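Local structure of Plm1 (Streptomyces sp. HK803, 4HXY) at residues L311-D316 with Q352-V357; K187-I192 with A268-V273; P101-R106 with A346-E351; G182-K187 with Q397-D402. The protein probably reduces the beta-keto group of an enzyme-bound polyketide intermediate with NADPH, as the ketoreductase of the first module of phoslactomycin biosynthesis. One frame throughout, in Å; residues are numbered along the deposited sequence.

Contact 1: L311-D316 with Q352-V357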
loop_
_atom_site.group_PDB
_atom_site.type_symbol
_atom_site.label_atom_id
_atom_site.label_comp_id
_atom_site.label_asym_id
_atom_site.label_seq_id
_atom_site.Cartn_x
_atom_site.Cartn_y
_atom_site.Cartn_z
ATOM N N LEU A 311 15.778 13.475 -1.168
ATOM C CA LEU A 311 15.059 14.738 -0.969
ATOM C C LEU A 311 14.541 14.864 0.462
ATOM O O LEU A 311 13.341 14.778 0.703
ATOM C CB LEU A 311 13.900 14.814 -1.951
ATOM C CG LEU A 311 14.325 14.957 -3.406
ATOM C CD1 LEU A 311 13.157 14.782 -4.336
ATOM C CD2 LEU A 311 14.990 16.338 -3.608
ATOM N N PRO A 312 15.442 15.043 1.436
ATOM C CA PRO A 312 15.040 15.175 2.849
ATOM C C PRO A 312 14.290 16.449 3.211
ATOM O O PRO A 312 13.627 16.469 4.253
ATOM C CB PRO A 312 16.382 15.173 3.592
ATOM C CG PRO A 312 17.371 15.677 2.593
ATOM C CD PRO A 312 16.907 15.109 1.271
ATOM N N ASP A 313 14.403 17.486 2.377
ATOM C CA ASP A 313 13.843 18.803 2.656
ATOM C C ASP A 313 12.853 19.159 1.545
ATOM O O ASP A 313 13.251 19.634 0.480
ATOM C CB ASP A 313 14.965 19.857 2.719
ATOM C CG ASP A 313 16.082 19.477 3.686
ATOM O OD1 ASP A 313 15.759 18.980 4.787
ATOM O OD2 ASP A 313 17.283 19.654 3.341
ATOM N N LEU A 314 11.580 18.863 1.756
ATOM C CA LEU A 314 10.532 19.193 0.779
ATOM C C LEU A 314 9.368 19.857 1.481
ATOM O O LEU A 314 9.096 19.567 2.656
ATOM C CB LEU A 314 9.997 17.938 0.094
ATOM C CG LEU A 314 10.983 17.128 -0.737
ATOM C CD1 LEU A 314 10.384 15.759 -1.111
ATOM C CD2 LEU A 314 11.378 17.936 -1.970
ATOM N N ASP A 315 8.672 20.718 0.746
ATOM C CA ASP A 315 7.410 21.308 1.173
ATOM C C ASP A 315 6.303 20.251 1.228
ATOM O O ASP A 315 5.394 20.338 2.068
ATOM C CB ASP A 315 6.954 22.409 0.200
ATOM C CG ASP A 315 7.866 23.646 0.209
ATOM O OD1 ASP A 315 8.576 23.852 1.200
ATOM O OD2 ASP A 315 7.843 24.416 -0.777
ATOM N N ASP A 316 6.344 19.320 0.270
ATOM C CA ASP A 316 5.359 18.258 0.140
ATOM C C ASP A 316 5.946 17.030 -0.535
ATOM O O ASP A 316 6.784 17.143 -1.431
ATOM C CB ASP A 316 4.139 18.751 -0.653
ATOM C CG ASP A 316 3.192 19.535 0.203
ATOM O OD1 ASP A 316 2.729 18.988 1.238
ATOM O OD2 ASP A 316 2.933 20.712 -0.146
ATOM N N GLN A 352 9.803 11.054 11.079
ATOM C CA GLN A 352 11.096 11.721 10.952
ATOM C C GLN A 352 10.933 13.248 10.882
ATOM O O GLN A 352 11.882 13.964 10.603
ATOM C CB GLN A 352 11.847 11.154 9.731
ATOM C CG GLN A 352 12.168 9.680 9.869
ATOM C CD GLN A 352 12.712 9.013 8.599
ATOM O OE1 GLN A 352 12.637 9.559 7.502
ATOM N NE2 GLN A 352 13.233 7.791 8.756
ATOM N N GLY A 353 9.724 13.745 11.101
ATOM C CA GLY A 353 9.491 15.175 11.180
ATOM C C GLY A 353 9.353 15.836 9.823
ATOM O O GLY A 353 9.482 17.061 9.705
ATOM N N LYS A 354 9.057 15.038 8.798
ATOM C CA LYS A 354 8.951 15.546 7.433
ATOM C C LYS A 354 7.520 15.434 6.919
ATOM O O LYS A 354 6.774 14.562 7.352
ATOM C CB LYS A 354 9.873 14.765 6.524
ATOM C CG LYS A 354 11.367 14.895 6.860
ATOM C CD LYS A 354 12.192 13.991 5.975
ATOM C CE LYS A 354 13.658 13.934 6.407
ATOM N NZ LYS A 354 14.260 15.295 6.600
ATOM N N ARG A 355 7.132 16.325 6.018
ATOM C CA ARG A 355 5.800 16.259 5.419
ATOM C C ARG A 355 5.692 15.084 4.454
ATOM O O ARG A 355 6.632 14.789 3.723
ATOM C CB ARG A 355 5.441 17.575 4.710
ATOM C CG ARG A 355 4.943 18.639 5.712
ATOM C CD ARG A 355 4.584 19.934 5.058
ATOM N NE ARG A 355 3.473 19.789 4.130
ATOM C CZ ARG A 355 2.186 19.795 4.460
ATOM N NH1 ARG A 355 1.273 19.670 3.499
ATOM N NH2 ARG A 355 1.800 19.926 5.727
ATOM N N ALA A 356 4.551 14.393 4.509
ATOM C CA ALA A 356 4.252 13.301 3.575
ATOM C C ALA A 356 2.799 12.922 3.663
ATOM O O ALA A 356 2.226 12.908 4.744
ATOM C CB ALA A 356 5.112 12.068 3.849
ATOM N N VAL A 357 2.182 12.650 2.518
ATOM C CA VAL A 357 0.870 12.034 2.478
ATOM C C VAL A 357 0.817 10.973 1.391
ATOM O O VAL A 357 1.354 11.171 0.300
ATOM C CB VAL A 357 -0.252 13.046 2.284
ATOM C CG1 VAL A 357 -0.112 13.841 0.940
ATOM C CG2 VAL A 357 -1.651 12.335 2.449
HETATM O O HOH W 1 8.638 16.474 3.046
HETATM O O HOH W 2 8.602 18.809 5.407
#
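Two helix-to-strand loops of the Rossmann-type ketoreductase fold meet here, and K354 and R355 on one of them reach P312, D315 and D316 on the other. The loops lead into strands 316-322 and 357-361, which run parallel to each other, D316 being the first residue of its strand. Just past helix 333-351, G353 with its positive phi is the C-prime residue of a Schellman motif, and the two residues that follow carry the contact. K354 stretches across to the other loop and bends only at its last torsion (chi4 -50°), which lays the ammonium beside the proline: NZ donates to P312 O at 2.7 Å, tilted from the carbonyl plane. D313 is an opposite charge nearby, but D313 OD1 stays 4.4 Å from K354 NZ, too far for a salt bridge. R355 is bent at chi3 and runs alongside D316 in the same direction. Two of its nitrogens grip a single oxygen from the guanidinium edge, although the carboxylate and guanidinium planes stand 75° apart. R355 NE adds a weak bond to D315 O, while NH1 also serves I399 O, which ties the loop to helix 388-400. A water donates to L314 O and accepts from R355 N. The two N-H groups reach D316 OD1 differently: R355 NH1 meets its syn lone pair at 2.8 Å, whereas R355 NE approaches D316 OD1 from above the carboxylate plane at 3.1 Å.

Contact 2: K187-I192 with A268-V273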
loop_
_atom_site.group_PDB
_atom_site.type_symbol
_atom_site.label_atom_id
_atom_site.label_comp_id
_atom_site.label_asym_id
_atom_site.label_seq_id
_atom_site.Cartn_x
_atom_site.Cartn_y
_atom_site.Cartn_z
ATOM N N LYS A 187 5.272 25.574 -4.691
ATOM C CA LYS A 187 6.236 26.603 -5.118
ATOM C C LYS A 187 7.525 25.991 -5.630
ATOM O O LYS A 187 7.847 24.818 -5.344
ATOM C CB LYS A 187 6.534 27.530 -3.931
ATOM C CG LYS A 187 5.292 28.318 -3.502
ATOM C CD LYS A 187 5.452 28.968 -2.163
ATOM C CE LYS A 187 4.114 29.466 -1.665
ATOM N NZ LYS A 187 3.152 28.376 -1.324
ATOM N N GLY A 188 8.284 26.786 -6.385
ATOM C CA GLY A 188 9.586 26.342 -6.849
ATOM C C GLY A 188 9.457 25.269 -7.905
ATOM O O GLY A 188 8.607 25.374 -8.794
ATOM N N THR A 189 10.299 24.238 -7.782
ATOM C CA THR A 189 10.313 23.117 -8.722
ATOM C C THR A 189 9.439 21.970 -8.210
ATOM O O THR A 189 9.648 21.471 -7.090
ATOM C CB THR A 189 11.739 22.635 -8.941
ATOM O OG1 THR A 189 12.488 23.718 -9.532
ATOM C CG2 THR A 189 11.794 21.435 -9.855
ATOM N N VAL A 190 8.471 21.582 -9.040
ATOM C CA VAL A 190 7.536 20.498 -8.746
ATOM C C VAL A 190 7.927 19.330 -9.640
ATOM O O VAL A 190 7.960 19.475 -10.867
ATOM C CB VAL A 190 6.094 20.933 -9.031
ATOM C CG1 VAL A 190 5.104 19.818 -8.716
ATOM C CG2 VAL A 190 5.746 22.154 -8.192
ATOM N N LEU A 191 8.259 18.196 -9.021
ATOM C CA LEU A 191 8.656 16.983 -9.733
ATOM C C LEU A 191 7.504 15.983 -9.678
ATOM O O LEU A 191 7.095 15.573 -8.606
ATOM C CB LEU A 191 9.921 16.396 -9.109
ATOM C CG LEU A 191 10.413 15.054 -9.652
ATOM C CD1 LEU A 191 10.826 15.233 -11.116
ATOM C CD2 LEU A 191 11.562 14.527 -8.786
ATOM N N ILE A 192 7.003 15.585 -10.838
ATOM C CA ILE A 192 5.894 14.659 -10.914
ATOM C C ILE A 192 6.388 13.382 -11.595
ATOM O O ILE A 192 6.629 13.363 -12.802
ATOM C CB ILE A 192 4.683 15.263 -11.652
ATOM C CG1 ILE A 192 4.246 16.591 -11.010
ATOM C CG2 ILE A 192 3.530 14.250 -11.686
ATOM C CD1 ILE A 192 3.175 17.369 -11.795
ATOM N N ALA A 268 17.173 26.175 -8.219
ATOM C CA ALA A 268 15.771 25.769 -8.410
ATOM C C ALA A 268 15.567 24.357 -7.869
ATOM O O ALA A 268 15.118 23.472 -8.591
ATOM C CB ALA A 268 15.369 25.839 -9.888
ATOM N N PRO A 269 15.906 24.145 -6.594
ATOM C CA PRO A 269 15.820 22.794 -6.018
ATOM C C PRO A 269 14.382 22.259 -6.006
ATOM O O PRO A 269 13.440 23.036 -5.888
ATOM C CB PRO A 269 16.342 22.993 -4.593
ATOM C CG PRO A 269 16.062 24.422 -4.291
ATOM C CD PRO A 269 16.271 25.144 -5.571
ATOM N N VAL A 270 14.233 20.942 -6.167
ATOM C CA VAL A 270 12.938 20.277 -6.022
ATOM C C VAL A 270 12.394 20.622 -4.654
ATOM O O VAL A 270 13.093 20.437 -3.653
ATOM C CB VAL A 270 13.046 18.726 -6.176
ATOM C CG1 VAL A 270 11.688 18.044 -5.861
ATOM C CG2 VAL A 270 13.540 18.366 -7.568
ATOM N N ARG A 271 11.167 21.155 -4.630
ATOM C CA ARG A 271 10.449 21.491 -3.391
ATOM C C ARG A 271 9.214 20.626 -3.146
ATOM O O ARG A 271 8.803 20.473 -2.010
ATOM C CB ARG A 271 10.035 22.974 -3.387
ATOM C CG ARG A 271 11.204 23.962 -3.553
ATOM C CD ARG A 271 12.260 23.756 -2.488
ATOM N NE ARG A 271 11.697 23.934 -1.145
ATOM C CZ ARG A 271 12.028 23.219 -0.070
ATOM N NH1 ARG A 271 12.923 22.235 -0.143
ATOM N NH2 ARG A 271 11.442 23.484 1.089
ATOM N N THR A 272 8.631 20.066 -4.206
ATOM C CA THR A 272 7.457 19.190 -4.094
ATOM C C THR A 272 7.680 17.979 -4.977
ATOM O O THR A 272 8.184 18.095 -6.104
ATOM C CB THR A 272 6.147 19.906 -4.495
ATOM O OG1 THR A 272 5.805 20.882 -3.506
ATOM C CG2 THR A 272 4.968 18.916 -4.658
ATOM N N VAL A 273 7.321 16.816 -4.447
ATOM C CA VAL A 273 7.278 15.593 -5.227
ATOM C C VAL A 273 5.864 15.042 -5.225
ATOM O O VAL A 273 5.245 14.919 -4.171
ATOM C CB VAL A 273 8.191 14.533 -4.633
ATOM C CG1 VAL A 273 7.935 13.193 -5.324
ATOM C CG2 VAL A 273 9.652 14.959 -4.768
HETATM O O HOH W 3 6.766 23.339 -3.364
HETATM O O HOH W 4 12.795 25.625 -6.096
#
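T189 and L191 bond through their backbones to the strand that contains R271 and T272, joining strands 189-193 and 270-275 as parallel neighbours in the Rossmann-type sheet of the ketoreductase. R271 N donates to T189 O at 2.9 Å, and L191 N donates to T272 O at 2.9 Å. T189 O also receives a weak bond from T272 N, so two successive amides converge on one carbonyl; this accompanies a beta bulge, where the register slips by one residue between the T189-V270 and V190-T272 pairs. V273 CA adds a CH...O contact to L191 O at 3.4 Å.

Side chains complete this shell. With T189 OG1 anti to its own carbonyl carbon (chi1 -62°), the hydroxyl donates to A268 O at 2.8 Å from above the carbonyl plane. V190 and T272 lie side by side on one face of the sheet, V190 CG1 being 4.2 Å from T272 CG2. On the other face, L191 CB packs against V270 CG1 at 4.0 Å, and L307 of helix 290-310 covers both L191 and V273. The L191 side chain is about 9 Å from the bound NADPH.

Farther out, one water links K187 O to T272 OG1, and another accepts weakly from T189 N while donating to P269 O. In the conformer described, R271 turns its guanidinium to D315. Strand 215-220 flanks the first strand on its other edge. Main-chain bonds therefore set the strand pairing, the T189 hydroxyl fastens the residues entering the second strand, and V190 pairs with the methyl of T272 on one face, L191 with V270 and V273 on the other.

Contact 3: P101-R106 with A346-E351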
loop_
_atom_site.group_PDB
_atom_site.type_symbol
_atom_site.label_atom_id
_atom_site.label_comp_id
_atom_site.label_asym_id
_atom_site.label_seq_id
_atom_site.Cartn_x
_atom_site.Cartn_y
_atom_site.Cartn_z
ATOM N N PRO A 101 5.508 0.796 17.230
ATOM C CA PRO A 101 6.859 0.970 16.747
ATOM C C PRO A 101 6.927 1.880 15.522
ATOM O O PRO A 101 5.895 2.242 14.942
ATOM C CB PRO A 101 7.272 -0.446 16.362
ATOM C CG PRO A 101 6.006 -1.110 15.979
ATOM C CD PRO A 101 4.987 -0.553 16.916
ATOM N N ALA A 102 8.148 2.233 15.144
ATOM C CA ALA A 102 8.387 3.014 13.938
ATOM C C ALA A 102 8.057 2.166 12.706
ATOM O O ALA A 102 8.242 0.949 12.719
ATOM C CB ALA A 102 9.827 3.474 13.891
ATOM N N ALA A 103 7.598 2.815 11.643
ATOM C CA ALA A 103 7.151 2.116 10.426
ATOM C C ALA A 103 8.286 1.352 9.740
ATOM O O ALA A 103 9.430 1.869 9.627
ATOM C CB ALA A 103 6.503 3.114 9.450
ATOM N N ASP A 104 7.993 0.113 9.322
ATOM C CA ASP A 104 8.901 -0.694 8.515
ATOM C C ASP A 104 8.225 -0.791 7.153
ATOM O O ASP A 104 7.175 -1.428 7.025
ATOM C CB ASP A 104 9.091 -2.085 9.142
ATOM C CG ASP A 104 9.996 -3.012 8.337
ATOM O OD1 ASP A 104 10.121 -2.902 7.103
ATOM O OD2 ASP A 104 10.568 -3.933 8.971
ATOM N N VAL A 105 8.808 -0.129 6.154
ATOM C CA VAL A 105 8.177 -0.027 4.839
ATOM C C VAL A 105 8.038 -1.406 4.208
ATOM O O VAL A 105 6.981 -1.757 3.684
ATOM C CB VAL A 105 8.964 0.949 3.935
ATOM C CG1 VAL A 105 8.544 0.837 2.454
ATOM C CG2 VAL A 105 8.810 2.371 4.471
ATOM N N ARG A 106 9.095 -2.203 4.265
ATOM C CA ARG A 106 9.054 -3.512 3.614
ATOM C C ARG A 106 8.090 -4.488 4.299
ATOM O O ARG A 106 7.415 -5.271 3.635
ATOM C CB ARG A 106 10.458 -4.071 3.474
ATOM C CG ARG A 106 11.257 -3.201 2.504
ATOM C CD ARG A 106 12.575 -3.804 2.131
ATOM N NE ARG A 106 13.438 -2.851 1.428
ATOM C CZ ARG A 106 13.302 -2.451 0.157
ATOM N NH1 ARG A 106 14.177 -1.591 -0.346
ATOM N NH2 ARG A 106 12.318 -2.894 -0.624
ATOM N N ALA A 346 4.940 6.982 3.933
ATOM C CA ALA A 346 4.439 8.280 4.363
ATOM C C ALA A 346 4.460 8.373 5.885
ATOM O O ALA A 346 4.846 9.404 6.433
ATOM C CB ALA A 346 3.055 8.581 3.804
ATOM N N ARG A 347 4.024 7.313 6.569
ATOM C CA ARG A 347 4.056 7.299 8.042
ATOM C C ARG A 347 5.488 7.454 8.557
ATOM O O ARG A 347 5.741 8.200 9.506
ATOM C CB ARG A 347 3.436 6.013 8.594
ATOM C CG ARG A 347 1.954 5.923 8.398
ATOM C CD ARG A 347 1.291 4.811 9.210
ATOM N NE ARG A 347 1.585 3.482 8.678
ATOM C CZ ARG A 347 2.414 2.592 9.224
ATOM N NH1 ARG A 347 3.058 2.846 10.373
ATOM N NH2 ARG A 347 2.580 1.420 8.614
ATOM N N ARG A 348 6.405 6.744 7.926
ATOM C CA ARG A 348 7.808 6.745 8.327
ATOM C C ARG A 348 8.400 8.142 8.198
ATOM O O ARG A 348 9.083 8.636 9.110
ATOM C CB ARG A 348 8.617 5.735 7.515
ATOM C CG ARG A 348 10.004 5.484 8.054
ATOM C CD ARG A 348 10.791 4.560 7.158
ATOM N NE ARG A 348 11.331 5.249 5.984
ATOM C CZ ARG A 348 12.101 4.680 5.064
ATOM N NH1 ARG A 348 12.411 3.393 5.141
ATOM N NH2 ARG A 348 12.579 5.408 4.065
ATOM N N ARG A 349 8.086 8.804 7.093
ATOM C CA ARG A 349 8.641 10.127 6.826
ATOM C C ARG A 349 8.098 11.147 7.832
ATOM O O ARG A 349 8.847 11.992 8.341
ATOM C CB ARG A 349 8.336 10.525 5.358
ATOM C CG ARG A 349 8.906 11.848 4.931
ATOM C CD ARG A 349 8.846 12.026 3.393
ATOM N NE ARG A 349 9.318 13.347 3.001
ATOM C CZ ARG A 349 10.531 13.637 2.562
ATOM N NH1 ARG A 349 11.433 12.686 2.407
ATOM N NH2 ARG A 349 10.826 14.897 2.262
ATOM N N ARG A 350 6.803 11.070 8.144
ATOM C CA ARG A 350 6.221 11.940 9.173
ATOM C C ARG A 350 6.835 11.717 10.561
ATOM O O ARG A 350 7.020 12.695 11.306
ATOM C CB ARG A 350 4.713 11.813 9.230
ATOM C CG ARG A 350 4.032 12.367 8.002
ATOM C CD ARG A 350 2.534 12.572 8.205
ATOM N NE ARG A 350 1.831 11.348 8.575
ATOM C CZ ARG A 350 1.293 10.478 7.712
ATOM N NH1 ARG A 350 1.348 10.683 6.393
ATOM N NH2 ARG A 350 0.681 9.386 8.162
ATOM N N GLU A 351 7.196 10.480 10.871
ATOM C CA GLU A 351 7.851 10.131 12.146
ATOM C C GLU A 351 9.220 10.802 12.239
ATOM O O GLU A 351 9.709 11.106 13.340
ATOM C CB GLU A 351 7.991 8.599 12.296
ATOM C CG GLU A 351 6.671 7.939 12.563
ATOM C CD GLU A 351 6.683 6.401 12.512
ATOM O OE1 GLU A 351 7.649 5.762 12.023
ATOM O OE2 GLU A 351 5.668 5.830 12.964
HETATM O O HOH W 5 4.585 3.657 12.823
HETATM O O HOH W 6 4.844 -0.022 8.646
HETATM O O HOH W 7 11.436 1.164 6.810
#
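R347, R348 and E351, on the last turns of helix 333-351, face the loop that leads into helix 105-120. R347 comes first: its NH1 lies 3.6 Å from A103 CB, an oblique approach of the guanidinium to a methyl group. R347 NH2 donates to a water that in turn donates to D104 O.

R348 runs along A103 to V105. Its CB packs on A103 CB at 3.9 Å, and CG leaves the helix anti to the backbone N (chi1 -169°), which carries the chain past A103 O to V105. The bend at chi3 then brings one face of the guanidinium over V105 CG2, which is 3.8 Å from R348 NH1, the two side chains crossing at about a right angle. A water in the guanidinium plane accepts from both R348 NH1 and V105 N, while R348 NH2 forms a salt bridge with D308. A leucine here would probably leave D308 without this charged mate, the bridging water without one of its donors and V105 CG2 without its guanidinium cover.

One helical turn beyond R347, E351 extends its carboxylate to the backbone. A103 N donates to E351 OE1 at 3.0 Å and 170°, on the syn lone pair, and the same oxygen lies 3.4 Å from A102 CA.

D104 N-caps helix 105-120, its OD1 accepting from A107 N. V105 also packs on C341 and L345, earlier in helix 333-351, while R106 packs on L305 of helix 290-310 and pairs with E302 in a salt bridge, so the start of helix 105-120 is set against two helices of the ketoreductase domain.

Contact 4: G182-K187 with Q397-D402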
loop_
_atom_site.group_PDB
_atom_site.type_symbol
_atom_site.label_atom_id
_atom_site.label_comp_id
_atom_site.label_asym_id
_atom_site.label_seq_id
_atom_site.Cartn_x
_atom_site.Cartn_y
_atom_site.Cartn_z
ATOM N N GLY A 182 -7.605 25.243 2.589
ATOM C CA GLY A 182 -7.221 26.239 1.602
ATOM C C GLY A 182 -6.713 25.588 0.323
ATOM O O GLY A 182 -6.760 24.363 0.156
ATOM N N THR A 183 -6.236 26.433 -0.580
ATOM C CA THR A 183 -5.799 26.038 -1.914
ATOM C C THR A 183 -4.362 25.522 -1.894
ATOM O O THR A 183 -3.521 26.120 -1.259
ATOM C CB THR A 183 -5.853 27.286 -2.825
ATOM O OG1 THR A 183 -7.212 27.748 -2.886
ATOM C CG2 THR A 183 -5.362 26.976 -4.229
ATOM N N TRP A 184 -4.080 24.428 -2.604
ATOM C CA TRP A 184 -2.718 23.927 -2.740
ATOM C C TRP A 184 -1.943 24.817 -3.712
ATOM O O TRP A 184 -2.349 24.961 -4.858
ATOM C CB TRP A 184 -2.730 22.472 -3.242
ATOM C CG TRP A 184 -1.375 21.839 -3.260
ATOM C CD1 TRP A 184 -0.385 21.963 -2.321
ATOM C CD2 TRP A 184 -0.861 20.986 -4.276
ATOM N NE1 TRP A 184 0.719 21.215 -2.701
ATOM C CE2 TRP A 184 0.437 20.604 -3.890
ATOM C CE3 TRP A 184 -1.383 20.496 -5.475
ATOM C CZ2 TRP A 184 1.230 19.763 -4.676
ATOM C CZ3 TRP A 184 -0.581 19.662 -6.259
ATOM C CH2 TRP A 184 0.695 19.315 -5.849
ATOM N N THR A 185 -0.844 25.401 -3.241
ATOM C CA THR A 185 -0.055 26.359 -4.038
ATOM C C THR A 185 1.418 25.982 -3.977
ATOM O O THR A 185 2.233 26.683 -3.379
ATOM C CB THR A 185 -0.271 27.806 -3.562
ATOM O OG1 THR A 185 0.067 27.918 -2.176
ATOM C CG2 THR A 185 -1.707 28.263 -3.793
ATOM N N PRO A 186 1.778 24.852 -4.613
ATOM C CA PRO A 186 3.166 24.419 -4.583
ATOM C C PRO A 186 4.097 25.409 -5.265
ATOM O O PRO A 186 3.741 25.985 -6.301
ATOM C CB PRO A 186 3.141 23.116 -5.387
ATOM C CG PRO A 186 1.965 23.214 -6.244
ATOM C CD PRO A 186 0.954 23.983 -5.470
ATOM N N LYS A 187 5.272 25.574 -4.691
ATOM C CA LYS A 187 6.236 26.603 -5.118
ATOM C C LYS A 187 7.525 25.991 -5.630
ATOM O O LYS A 187 7.847 24.818 -5.344
ATOM C CB LYS A 187 6.534 27.530 -3.931
ATOM C CG LYS A 187 5.292 28.318 -3.502
ATOM C CD LYS A 187 5.452 28.968 -2.163
ATOM C CE LYS A 187 4.114 29.466 -1.665
ATOM N NZ LYS A 187 3.152 28.376 -1.324
ATOM N N GLN A 397 -7.254 18.621 -0.762
ATOM C CA GLN A 397 -7.717 18.443 0.610
ATOM C C GLN A 397 -6.774 17.539 1.418
ATOM O O GLN A 397 -6.467 17.829 2.568
ATOM C CB GLN A 397 -9.131 17.866 0.621
ATOM C CG GLN A 397 -10.209 18.816 0.158
ATOM C CD GLN A 397 -11.555 18.126 0.036
ATOM O OE1 GLN A 397 -11.803 17.417 -0.918
ATOM N NE2 GLN A 397 -12.410 18.292 1.046
ATOM N N ALA A 398 -6.298 16.460 0.797
ATOM C CA ALA A 398 -5.396 15.545 1.476
ATOM C C ALA A 398 -4.058 16.196 1.804
ATOM O O ALA A 398 -3.489 15.996 2.885
ATOM C CB ALA A 398 -5.195 14.265 0.652
ATOM N N ILE A 399 -3.549 16.985 0.857
ATOM C CA ILE A 399 -2.265 17.647 1.006
ATOM C C ILE A 399 -2.359 18.756 2.038
ATOM O O ILE A 399 -1.454 18.896 2.869
ATOM C CB ILE A 399 -1.754 18.211 -0.360
ATOM C CG1 ILE A 399 -1.496 17.080 -1.345
ATOM C CG2 ILE A 399 -0.476 19.087 -0.165
ATOM C CD1 ILE A 399 -1.281 17.529 -2.772
ATOM N N MET A 400 -3.446 19.534 1.981
ATOM C CA MET A 400 -3.571 20.763 2.757
ATOM C C MET A 400 -4.204 20.533 4.132
ATOM O O MET A 400 -4.394 21.481 4.895
ATOM C CB MET A 400 -4.379 21.801 1.975
ATOM C CG MET A 400 -3.672 22.302 0.686
ATOM S SD MET A 400 -2.084 23.075 1.015
ATOM C CE MET A 400 -2.556 24.645 1.754
ATOM N N SER A 401 -4.528 19.283 4.431
ATOM C CA SER A 401 -5.181 18.917 5.693
ATOM C C SER A 401 -4.403 19.414 6.917
ATOM O O SER A 401 -3.189 19.273 6.972
ATOM C CB SER A 401 -5.326 17.389 5.747
ATOM O OG SER A 401 -5.972 16.969 6.936
ATOM N N ASP A 402 -5.109 19.988 7.890
ATOM C CA ASP A 402 -4.462 20.535 9.101
ATOM C C ASP A 402 -3.899 19.440 9.999
ATOM O O ASP A 402 -3.036 19.708 10.842
ATOM C CB ASP A 402 -5.388 21.469 9.909
ATOM C CG ASP A 402 -6.778 20.894 10.160
ATOM O OD1 ASP A 402 -7.695 21.700 10.497
ATOM O OD2 ASP A 402 -6.976 19.663 10.029
HETATM O O HOH W 8 -5.571 24.729 4.435
#
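W184 is met by I399 across one face of its indole and by M400 at its edge. In the CH-pi contact I399 CD1 stands 3.7 Å from the centroid of the W184 six-membered ring, only 10° off the ring normal, while I399 CG2 approaches W184 NE1 at 3.5 Å over the same face. P186 CD covers the opposite face, so the indole is sandwiched between two aliphatic groups.

The Met-aromatic contact is of the edge kind. M400 SD lies 5.0 Å from the centroid of the W184 five-membered ring, 74° off its normal. Bends at chi2 and chi3 fold the thioether back along the loop, bringing M400 CE within 3.5 Å of T183 O. An alanine in place of W184 would probably leave I399 and P186 facing a gap and M400 without its aromatic partner.

The polar link across the segments is a water that accepts from G182 N and donates weakly to M400 O; outside them W184 N donates to E396 OE2 and W184 NE1 weakly to D316 OD2. The indole lies between helix 388-400 and strand 270-275, touching T272 and V274 of that strand, with V207 of helix 198-210 also against it.

From the N terminus, the 101-106 end of contact 3 comes first and lies 240 residues before its partner in helix 333-351. Inside that span, contact 4 opens at 182-187 and contact 2 at 187-192, the two sharing K187. Contact 2 closes at 268-273, nested inside both contacts 3 and 4, before contact 1 opens at 311-316, so contacts 2 and 1 stand in series. Contact 3 closes at 346-351, crossing both contact 1, which closes at 352-357, and contact 4, which closes last at 397-402 and also encloses contact 1. Contact 1 touches the other three, whereas contact 3 stays clear of contacts 2 and 4. Together they link the ketoreductase strands to helix 388-400 and the start of helix 105-120.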